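Local coordinates for protein beta-lactamase (Klebsiella pneumoniae 700603, PDB 6XJ3) that probably hydrolyses beta-lactam antibiotics such as oxacillin to substituted beta-amino acids, as a class D serine beta-lactamase that confers antibiotic resistance, at residues S18-K23 with D227-E232; I26-E31 with G211-A216; I76-G81 with N90-L95. All coordinates share one frame; numbering follows the deposited sequence.

Contact 1: residues S18-K23 with D227-E232; sequences SEFQAK and DLFKRE. With NXL ((2S,5R)-1-formyl-5-[(sulfooxy)amino]piperidine-2-carboxamide), chain E.
K230 reaches out of the C-terminal helix 229-241 to meet two successive backbone carbonyls just past helix 14-19. Its NZ lies 3.0 Å from F20 O and 3.2 Å from Q21 O. Both hydrogen bonds are weak. A third weak bond, 3.1 Å from K230 NZ to D227 OD1, is also a salt bridge. The lysine chain is extended beyond CG, with chi2 to chi4 all near 180°, and this straight shape carries NZ to the carbonyls. The helix ends there in a Schellman motif, and both carbonyls belong to its turn. Q21 is its C-prime residue, with positive phi, and Q21 N bonds to S18 O. The rest of the lysine is used for packing: A22 CB lies 4.3 Å from K230 CD. Beside it the rings of F20 and F229 meet obliquely, CD1 of F20 3.9 Å from CE2 of F229. F20 also packs on A233 and I234, further along the C-terminal helix.

The next residue, R231, serves the ligand pocket. Its NH1 donates to OAD of the avibactam sulfate over 3.0 Å at 161°, near the guanidinium plane. L228 CD2 lies over one guanidinium face, and R231 NE bonds to L228 O. Consecutive residues thus have separate roles, K230 in joining the two helix ends and R231 in binding an anion. The carbonyls and the D227 carboxylate probably stabilise the buried ammonium group in its charged form.

Contact 2: residues I26-E31 with G211-A216; sequences IVVADE and GSVFFA. With CA (calcium ion), chain G.
E31 N donates to S212 O over 2.9 Å at 157°, the last rung of a ladder that joins the two strands beside a calcium ion. V27 and A29 form the rest of it. Each exchanges a pair of backbone bonds with its partner, V27 with A216 and A29 with F214. E31 O binds the calcium ion at 2.4 Å. Three waters and the backbone O of Q33 are also ligands. The E31 carboxylate is used otherwise: OE1 accepts from a water that in turn accepts from S212 N. R162 and R158 pair with OE1 and OE2.

Strands 24-30 and 211-220 are antiparallel neighbours in the central sheet of the penicillin-binding transpeptidase fold; the N-to-C directions of the two segments are 168° apart. Helices 150-161 and 229-241 pack on its two faces.

On the face bearing V27, A29, F214 and A216, the E31 side chain runs obliquely to the F214 ring. E31 OE2 comes within 3.5 Å of F214 CE1, with carboxylate and ring planes 49° apart. A29 O lies at the edge of the same ring, near its plane. Y161 meets F214 edge-to-face. The other face carries V28, D30, V213 and F215. There V28 CG1 touches V213 CG1 at 3.7 Å. V213 CG2 lies 3.7 Å from D30 OD1, whose carboxylate pairs with R32. F215 turns its ring away from the partner strand, onto W202.

Contact 3: residues I76-G81 with N90-L95; sequences IFRWDG and NQDQDL
This is a short antiparallel pairing within the long loop between helices 57-67 and 95-101, in the helical region of the fold. F77 and Q93 form a single hydrogen-bonded beta bridge. F77 N donates to Q93 O over 2.7 Å, and Q93 N returns a bond to F77 O at 3.1 Å. D92 takes over the pairing beyond the bridge. Its OD1 accepts from W79 N over 2.7 Å at 172°, met nearly along its C-O axis. D92 CG is anti to its own carbonyl carbon (chi1 -78°), which brings the carboxylate across to the facing chain. A side chain here does the work of a backbone acceptor. R78 CG lies alongside the D92 carboxylate, while the charged ends of the two residues stay apart.

I76 flanks the bridge at one end. Its CG2 meets D92 CB at 3.9 Å, and its CD1 lies 4.1 Å from D94 CB. D94 is the N-cap of helix 95-101, and its OD1 accepts from S97 N. The Q93 amide joins the loop to what follows it. NE2 bonds to Q91 O and G88 O, and OE1 accepts from S97 OG and T103 OG1. F77 meets F110 of helix 104-113 edge-to-face.

The W79 indole closes the other end. Its CG is anti to the backbone N (chi1 168°), and the ring lies over the N90-Q91 peptide. G81 N lies over the opposite face. NE1 donates to V82 O. N90 CA makes a CH-pi contact with the five-membered ring, 4.0 Å from its centroid.

In the fold
From the N terminus, helix 14-19 ends in the first segment of contact 1, and the chain continues directly into strand 24-30 and contact 2. Later it enters the helical region, where contact 3 joins 76-81 to 90-95 and closes a short loop of eight residues. The chain then returns to the sheet. Strand 211-220 completes contact 2, and the start of helix 229-241 completes contact 1. The loops are nested: contact 3 inside contact 2, and contact 2 inside contact 1. Contact 1 ties the end of helix 14-19 to the last helix; contact 2 pairs an early strand with the last one in sequence. Contact 3 lies across the chain's centre from contact 2, their centres about 34 Å apart.

Contact 1: residues S18-K23 with D227-E232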
loop_
_atom_site.group_PDB
_atom_site.type_symbol
_atom_site.label_atom_id
_atom_site.label_comp_id
_atom_site.label_asym_id
_atom_site.label_seq_id
_atom_site.Cartn_x
_atom_site.Cartn_y
_atom_site.Cartn_z
ATOM N N SER A 18 0.241 20.038 -9.077
ATOM C CA SER A 18 0.704 20.816 -10.221
ATOM C C SER A 18 2.222 20.931 -10.241
ATOM O O SER A 18 2.817 20.979 -11.324
ATOM C CB SER A 18 0.062 22.202 -10.212
ATOM O OG SER A 18 -1.320 22.103 -10.498
ATOM N N GLU A 19 2.861 20.973 -9.066
ATOM C CA GLU A 19 4.320 21.030 -9.007
ATOM C C GLU A 19 4.955 19.877 -9.772
ATOM O O GLU A 19 6.062 20.018 -10.302
ATOM C CB GLU A 19 4.793 21.022 -7.549
ATOM C CG GLU A 19 6.314 21.079 -7.383
ATOM C CD GLU A 19 6.765 21.218 -5.931
ATOM O OE1 GLU A 19 5.936 21.034 -5.013
ATOM O OE2 GLU A 19 7.960 21.516 -5.706
ATOM N N PHE A 20 4.264 18.740 -9.857
ATOM C CA PHE A 20 4.760 17.575 -10.579
ATOM C C PHE A 20 3.850 17.202 -11.739
ATOM O O PHE A 20 3.957 16.093 -12.269
ATOM C CB PHE A 20 4.941 16.392 -9.624
ATOM C CG PHE A 20 5.884 16.685 -8.498
ATOM C CD1 PHE A 20 7.256 16.621 -8.694
ATOM C CD2 PHE A 20 5.401 17.059 -7.255
ATOM C CE1 PHE A 20 8.128 16.913 -7.671
ATOM C CE2 PHE A 20 6.268 17.356 -6.224
ATOM C CZ PHE A 20 7.638 17.283 -6.431
ATOM N N GLN A 21 2.965 18.114 -12.138
ATOM C CA GLN A 21 2.100 17.950 -13.305
ATOM C C GLN A 21 1.338 16.626 -13.252
ATOM O O GLN A 21 1.402 15.796 -14.158
ATOM C CB GLN A 21 2.908 18.077 -14.600
ATOM C CG GLN A 21 3.390 19.491 -14.906
ATOM C CD GLN A 21 2.253 20.441 -15.268
ATOM O OE1 GLN A 21 1.157 20.011 -15.638
ATOM N NE2 GLN A 21 2.512 21.741 -15.161
ATOM N N ALA A 22 0.597 16.439 -12.167
ATOM C CA ALA A 22 -0.145 15.208 -11.967
ATOM C C ALA A 22 -1.588 15.510 -11.597
ATOM O O ALA A 22 -1.909 16.586 -11.085
ATOM C CB ALA A 22 0.496 14.334 -10.878
ATOM N N LYS A 23 -2.455 14.542 -11.875
ATOM C CA LYS A 23 -3.848 14.571 -11.458
ATOM C C LYS A 23 -4.066 13.381 -10.536
ATOM O O LYS A 23 -3.798 12.237 -10.922
ATOM C CB LYS A 23 -4.794 14.509 -12.660
ATOM C CG LYS A 23 -4.580 15.608 -13.709
ATOM C CD LYS A 23 -5.195 16.957 -13.308
ATOM C CE LYS A 23 -6.722 16.919 -13.340
ATOM N NZ LYS A 23 -7.340 18.265 -13.119
ATOM N N ASP A 227 6.148 8.748 -14.846
ATOM C CA ASP A 227 5.271 9.284 -13.814
ATOM C C ASP A 227 5.433 8.608 -12.459
ATOM O O ASP A 227 4.839 9.078 -11.483
ATOM C CB ASP A 227 3.808 9.156 -14.245
ATOM C CG ASP A 227 3.395 10.223 -15.235
ATOM O OD1 ASP A 227 4.192 11.155 -15.466
ATOM O OD2 ASP A 227 2.277 10.126 -15.781
ATOM N N LEU A 228 6.202 7.520 -12.366
ATOM C CA LEU A 228 6.201 6.740 -11.130
ATOM C C LEU A 228 6.793 7.525 -9.969
ATOM O O LEU A 228 6.328 7.396 -8.829
ATOM C CB LEU A 228 6.955 5.424 -11.329
ATOM C CG LEU A 228 6.276 4.457 -12.302
ATOM C CD1 LEU A 228 7.017 3.132 -12.376
ATOM C CD2 LEU A 228 4.819 4.249 -11.920
ATOM N N PHE A 229 7.817 8.343 -10.231
ATOM C CA PHE A 229 8.434 9.105 -9.150
ATOM C C PHE A 229 7.455 10.081 -8.511
ATOM O O PHE A 229 7.647 10.475 -7.354
ATOM C CB PHE A 229 9.651 9.864 -9.674
ATOM C CG PHE A 229 9.304 11.155 -10.349
ATOM C CD1 PHE A 229 8.833 11.169 -11.655
ATOM C CD2 PHE A 229 9.435 12.356 -9.677
ATOM C CE1 PHE A 229 8.514 12.359 -12.278
ATOM C CE2 PHE A 229 9.107 13.551 -10.295
ATOM C CZ PHE A 229 8.648 13.553 -11.594
ATOM N N LYS A 230 6.410 10.472 -9.241
ATOM C CA LYS A 230 5.473 11.479 -8.756
ATOM C C LYS A 230 4.681 10.992 -7.551
ATOM O O LYS A 230 4.229 11.812 -6.746
ATOM C CB LYS A 230 4.526 11.876 -9.881
ATOM C CG LYS A 230 5.244 12.327 -11.138
ATOM C CD LYS A 230 4.282 12.884 -12.167
ATOM C CE LYS A 230 5.032 13.437 -13.368
ATOM N NZ LYS A 230 4.090 14.025 -14.372
ATOM N N ARG A 231 4.497 9.671 -7.423
ATOM C CA ARG A 231 3.755 9.120 -6.296
ATOM C C ARG A 231 4.401 9.518 -4.976
ATOM O O ARG A 231 3.740 10.080 -4.095
ATOM C CB ARG A 231 3.666 7.597 -6.421
ATOM C CG ARG A 231 3.135 7.121 -7.767
ATOM C CD ARG A 231 3.271 5.612 -7.940
ATOM N NE ARG A 231 4.660 5.148 -7.947
ATOM C CZ ARG A 231 5.007 3.863 -8.018
ATOM N NH1 ARG A 231 4.069 2.934 -8.093
ATOM N NH2 ARG A 231 6.281 3.500 -8.009
ATOM N N GLU A 232 5.702 9.242 -4.827
ATOM C CA GLU A 232 6.407 9.641 -3.615
ATOM C C GLU A 232 6.634 11.142 -3.572
ATOM O O GLU A 232 6.580 11.747 -2.498
ATOM C CB GLU A 232 7.750 8.919 -3.509
ATOM C CG GLU A 232 7.644 7.433 -3.303
ATOM C CD GLU A 232 8.915 6.833 -2.708
ATOM O OE1 GLU A 232 9.691 7.572 -2.057
ATOM O OE2 GLU A 232 9.133 5.615 -2.884
HETATM O OAC NXL E . 1.943 -2.537 -8.421
HETATM C CAN NXL E . 2.737 -3.463 -8.385
HETATM N N NXL E . 3.485 -3.879 -9.430
HETATM C CAJ NXL E . 4.632 -4.780 -9.276
HETATM C CA NXL E . 3.240 -3.419 -10.803
HETATM C C NXL E . 2.791 -4.555 -11.732
HETATM O O NXL E . 2.411 -5.619 -11.284
HETATM N NAA NXL E . 2.829 -4.339 -13.192
HETATM C CB NXL E . 4.495 -2.746 -11.351
HETATM C CAH NXL E . 5.723 -3.635 -11.215
HETATM C CAO NXL E . 5.918 -4.095 -9.770
HETATM N NAK NXL E . 6.417 -3.031 -8.868
HETATM O OAL NXL E . 5.404 -2.029 -8.626
HETATM S SAR NXL E . 5.828 -0.869 -7.657
HETATM O OAD NXL E . 4.671 -0.002 -7.611
HETATM O OAE NXL E . 6.986 -0.210 -8.228
HETATM O OAG NXL E . 6.112 -1.478 -6.375
#

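Contact 2: residues I26-E31 with G211-A216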
loop_
_atom_site.group_PDB
_atom_site.type_symbol
_atom_site.label_atom_id
_atom_site.label_comp_id
_atom_site.label_asym_id
_atom_site.label_seq_id
_atom_site.Cartn_x
_atom_site.Cartn_y
_atom_site.Cartn_z
ATOM N N ILE A 26 -5.290 12.708 -2.541
ATOM C CA ILE A 26 -4.563 12.240 -1.370
ATOM C C ILE A 26 -5.448 12.435 -0.153
ATOM O O ILE A 26 -6.169 13.433 -0.043
ATOM C CB ILE A 26 -3.191 12.946 -1.241
ATOM C CG1 ILE A 26 -2.343 12.310 -0.131
ATOM C CG2 ILE A 26 -3.359 14.437 -1.023
ATOM C CD1 ILE A 26 -0.946 12.916 -0.014
ATOM N N VAL A 27 -5.440 11.431 0.721
ATOM C CA VAL A 27 -6.034 11.502 2.048
ATOM C C VAL A 27 -4.897 11.439 3.059
ATOM O O VAL A 27 -4.007 10.585 2.948
ATOM C CB VAL A 27 -7.030 10.356 2.292
ATOM C CG1 VAL A 27 -7.626 10.470 3.683
ATOM C CG2 VAL A 27 -8.126 10.350 1.229
ATOM N N VAL A 28 -4.926 12.334 4.040
ATOM C CA VAL A 28 -3.916 12.385 5.092
ATOM C C VAL A 28 -4.647 12.423 6.424
ATOM O O VAL A 28 -5.456 13.330 6.662
ATOM C CB VAL A 28 -2.997 13.607 4.939
ATOM C CG1 VAL A 28 -2.079 13.744 6.148
ATOM C CG2 VAL A 28 -2.197 13.519 3.640
ATOM N N ALA A 29 -4.397 11.429 7.279
ATOM C CA ALA A 29 -4.966 11.394 8.625
ATOM C C ALA A 29 -3.846 11.628 9.630
ATOM O O ALA A 29 -3.018 10.740 9.860
ATOM C CB ALA A 29 -5.670 10.068 8.905
ATOM N N ASP A 30 -3.845 12.806 10.251
ATOM C CA ASP A 30 -2.782 13.233 11.157
ATOM C C ASP A 30 -3.234 12.968 12.588
ATOM O O ASP A 30 -4.088 13.684 13.116
ATOM C CB ASP A 30 -2.478 14.714 10.944
ATOM C CG ASP A 30 -1.233 15.177 11.671
ATOM O OD1 ASP A 30 -0.773 14.486 12.607
ATOM O OD2 ASP A 30 -0.711 16.250 11.291
ATOM N N GLU A 31 -2.659 11.953 13.225
ATOM C CA GLU A 31 -2.986 11.662 14.616
ATOM C C GLU A 31 -2.042 12.332 15.617
ATOM O O GLU A 31 -2.072 11.990 16.802
ATOM C CB GLU A 31 -3.006 10.147 14.846
ATOM C CG GLU A 31 -4.048 9.420 14.009
ATOM C CD GLU A 31 -4.179 7.949 14.368
ATOM O OE1 GLU A 31 -3.465 7.474 15.276
ATOM O OE2 GLU A 31 -5.001 7.262 13.730
ATOM N N GLY A 211 2.554 10.939 17.614
ATOM C CA GLY A 211 1.507 10.290 16.838
ATOM C C GLY A 211 1.910 9.924 15.417
ATOM O O GLY A 211 3.043 10.186 15.004
ATOM N N SER A 212 0.994 9.334 14.654
ATOM C CA SER A 212 1.282 8.863 13.306
ATOM C C SER A 212 0.460 9.615 12.267
ATOM O O SER A 212 -0.691 9.996 12.512
ATOM C CB SER A 212 1.019 7.362 13.187
ATOM O OG SER A 212 1.942 6.638 13.993
ATOM N N VAL A 213 1.063 9.809 11.097
ATOM C CA VAL A 213 0.445 10.507 9.972
ATOM C C VAL A 213 0.267 9.501 8.846
ATOM O O VAL A 213 1.252 9.055 8.246
ATOM C CB VAL A 213 1.288 11.701 9.507
ATOM C CG1 VAL A 213 0.517 12.525 8.458
ATOM C CG2 VAL A 213 1.691 12.563 10.709
ATOM N N PHE A 214 -0.992 9.156 8.554
ATOM C CA PHE A 214 -1.347 8.197 7.518
ATOM C C PHE A 214 -1.600 8.922 6.207
ATOM O O PHE A 214 -2.164 10.019 6.194
ATOM C CB PHE A 214 -2.607 7.414 7.906
ATOM C CG PHE A 214 -2.457 6.596 9.154
ATOM C CD1 PHE A 214 -2.575 7.185 10.407
ATOM C CD2 PHE A 214 -2.213 5.234 9.076
ATOM C CE1 PHE A 214 -2.438 6.430 11.564
ATOM C CE2 PHE A 214 -2.071 4.470 10.225
ATOM C CZ PHE A 214 -2.179 5.071 11.474
ATOM N N PHE A 215 -1.209 8.295 5.101
ATOM C CA PHE A 215 -1.450 8.875 3.792
ATOM C C PHE A 215 -1.867 7.785 2.820
ATOM O O PHE A 215 -1.420 6.641 2.908
ATOM C CB PHE A 215 -0.222 9.613 3.236
ATOM C CG PHE A 215 1.001 8.750 3.102
ATOM C CD1 PHE A 215 1.897 8.634 4.153
ATOM C CD2 PHE A 215 1.259 8.067 1.922
ATOM C CE1 PHE A 215 3.029 7.849 4.042
ATOM C CE2 PHE A 215 2.395 7.268 1.796
ATOM C CZ PHE A 215 3.282 7.167 2.855
ATOM N N ALA A 216 -2.745 8.156 1.897
ATOM C CA ALA A 216 -3.072 7.298 0.767
ATOM C C ALA A 216 -3.259 8.212 -0.434
ATOM O O ALA A 216 -4.169 9.048 -0.444
ATOM C CB ALA A 216 -4.311 6.449 1.047
HETATM CA CA CA G . -3.345 11.736 18.779
HETATM O O HOH W 1 -1.033 8.137 16.368
HETATM O O HOH W 2 -5.259 12.406 17.200
HETATM O O HOH W 3 -4.326 9.339 18.564
HETATM O O HOH W 4 -1.058 10.698 19.270
#

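Contact 3: residues I76-G81 with N90-L95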
loop_
_atom_site.group_PDB
_atom_site.type_symbol
_atom_site.label_atom_id
_atom_site.label_comp_id
_atom_site.label_asym_id
_atom_site.label_seq_id
_atom_site.Cartn_x
_atom_site.Cartn_y
_atom_site.Cartn_z
ATOM N N ILE A 76 13.184 -18.876 2.381
ATOM C CA ILE A 76 13.666 -18.472 1.070
ATOM C C ILE A 76 12.775 -19.111 0.020
ATOM O O ILE A 76 12.507 -20.317 0.076
ATOM C CB ILE A 76 15.133 -18.872 0.854
ATOM C CG1 ILE A 76 16.025 -18.244 1.924
ATOM C CG2 ILE A 76 15.589 -18.434 -0.532
ATOM C CD1 ILE A 76 16.021 -16.741 1.887
ATOM N N PHE A 77 12.311 -18.311 -0.929
ATOM C CA PHE A 77 11.519 -18.813 -2.041
ATOM C C PHE A 77 12.448 -18.926 -3.238
ATOM O O PHE A 77 13.000 -17.923 -3.702
ATOM C CB PHE A 77 10.322 -17.905 -2.306
ATOM C CG PHE A 77 9.350 -17.878 -1.169
ATOM C CD1 PHE A 77 8.331 -18.811 -1.091
ATOM C CD2 PHE A 77 9.482 -16.949 -0.153
ATOM C CE1 PHE A 77 7.447 -18.802 -0.031
ATOM C CE2 PHE A 77 8.599 -16.933 0.911
ATOM C CZ PHE A 77 7.583 -17.863 0.973
ATOM N N ARG A 78 12.657 -20.154 -3.700
ATOM C CA ARG A 78 13.629 -20.396 -4.754
ATOM C C ARG A 78 13.073 -19.922 -6.085
ATOM O O ARG A 78 11.926 -20.214 -6.438
ATOM C CB ARG A 78 14.002 -21.876 -4.820
ATOM C CG ARG A 78 15.485 -22.144 -4.550
ATOM C CD ARG A 78 15.901 -23.566 -4.942
ATOM N NE ARG A 78 15.832 -23.791 -6.387
ATOM C CZ ARG A 78 16.882 -23.785 -7.207
ATOM N NH1 ARG A 78 18.103 -23.571 -6.729
ATOM N NH2 ARG A 78 16.710 -23.998 -8.508
ATOM N N TRP A 79 13.892 -19.168 -6.807
ATOM C CA TRP A 79 13.517 -18.624 -8.102
ATOM C C TRP A 79 13.599 -19.717 -9.162
ATOM O O TRP A 79 14.514 -20.544 -9.144
ATOM C CB TRP A 79 14.444 -17.451 -8.421
ATOM C CG TRP A 79 14.412 -16.934 -9.812
ATOM C CD1 TRP A 79 13.329 -16.476 -10.505
ATOM C CD2 TRP A 79 15.542 -16.761 -10.665
ATOM N NE1 TRP A 79 13.716 -16.055 -11.755
ATOM C CE2 TRP A 79 15.072 -16.217 -11.875
ATOM C CE3 TRP A 79 16.908 -17.029 -10.529
ATOM C CZ2 TRP A 79 15.919 -15.938 -12.940
ATOM C CZ3 TRP A 79 17.745 -16.748 -11.582
ATOM C CH2 TRP A 79 17.248 -16.220 -12.778
ATOM N N ASP A 80 12.626 -19.735 -10.076
ATOM C CA ASP A 80 12.557 -20.815 -11.060
ATOM C C ASP A 80 13.493 -20.615 -12.250
ATOM O O ASP A 80 13.421 -21.395 -13.206
ATOM C CB ASP A 80 11.115 -21.004 -11.550
ATOM C CG ASP A 80 10.557 -19.775 -12.249
ATOM O OD1 ASP A 80 11.327 -18.834 -12.549
ATOM O OD2 ASP A 80 9.330 -19.747 -12.497
ATOM N N GLY A 81 14.350 -19.597 -12.229
ATOM C CA GLY A 81 15.310 -19.380 -13.291
ATOM C C GLY A 81 14.806 -18.636 -14.513
ATOM O O GLY A 81 15.585 -18.440 -15.454
ATOM N N ASN A 90 14.613 -11.390 -10.407
ATOM C CA ASN A 90 15.215 -12.571 -11.015
ATOM C C ASN A 90 16.314 -13.133 -10.113
ATOM O O ASN A 90 17.499 -13.153 -10.452
ATOM C CB ASN A 90 15.738 -12.221 -12.407
ATOM C CG ASN A 90 14.632 -11.768 -13.356
ATOM O OD1 ASN A 90 13.502 -12.250 -13.292
ATOM N ND2 ASN A 90 14.959 -10.831 -14.240
ATOM N N GLN A 91 15.885 -13.588 -8.937
ATOM C CA GLN A 91 16.774 -14.115 -7.904
ATOM C C GLN A 91 15.922 -14.664 -6.768
ATOM O O GLN A 91 14.732 -14.351 -6.655
ATOM C CB GLN A 91 17.734 -13.046 -7.377
ATOM C CG GLN A 91 17.034 -11.899 -6.679
ATOM C CD GLN A 91 17.881 -10.655 -6.630
ATOM O OE1 GLN A 91 18.766 -10.469 -7.459
ATOM N NE2 GLN A 91 17.610 -9.789 -5.661
ATOM N N ASP A 92 16.544 -15.491 -5.930
ATOM C CA ASP A 92 15.843 -16.020 -4.770
ATOM C C ASP A 92 15.310 -14.877 -3.909
ATOM O O ASP A 92 15.886 -13.788 -3.858
ATOM C CB ASP A 92 16.767 -16.923 -3.960
ATOM C CG ASP A 92 16.932 -18.302 -4.582
ATOM O OD1 ASP A 92 16.261 -18.594 -5.598
ATOM O OD2 ASP A 92 17.729 -19.096 -4.048
ATOM N N GLN A 93 14.179 -15.121 -3.255
ATOM C CA GLN A 93 13.467 -14.082 -2.530
ATOM C C GLN A 93 13.190 -14.506 -1.094
ATOM O O GLN A 93 12.978 -15.688 -0.808
ATOM C CB GLN A 93 12.143 -13.760 -3.222
ATOM C CG GLN A 93 12.293 -13.393 -4.666
ATOM C CD GLN A 93 12.657 -11.952 -4.855
ATOM O OE1 GLN A 93 12.194 -11.086 -4.115
ATOM N NE2 GLN A 93 13.482 -11.676 -5.858
ATOM N N ASP A 94 13.200 -13.526 -0.189
ATOM C CA ASP A 94 12.547 -13.647 1.109
ATOM C C ASP A 94 11.449 -12.591 1.184
ATOM O O ASP A 94 11.243 -11.823 0.241
ATOM C CB ASP A 94 13.553 -13.552 2.270
ATOM C CG ASP A 94 14.475 -12.333 2.192
ATOM O OD1 ASP A 94 14.123 -11.316 1.559
ATOM O OD2 ASP A 94 15.569 -12.404 2.792
ATOM N N LEU A 95 10.702 -12.574 2.293
ATOM C CA LEU A 95 9.586 -11.634 2.378
ATOM C C LEU A 95 10.063 -10.202 2.212
ATOM O O LEU A 95 9.417 -9.408 1.521
ATOM C CB LEU A 95 8.828 -11.792 3.700
ATOM C CG LEU A 95 7.819 -12.944 3.817
ATOM C CD1 LEU A 95 7.163 -12.968 5.208
ATOM C CD2 LEU A 95 6.757 -12.874 2.729
#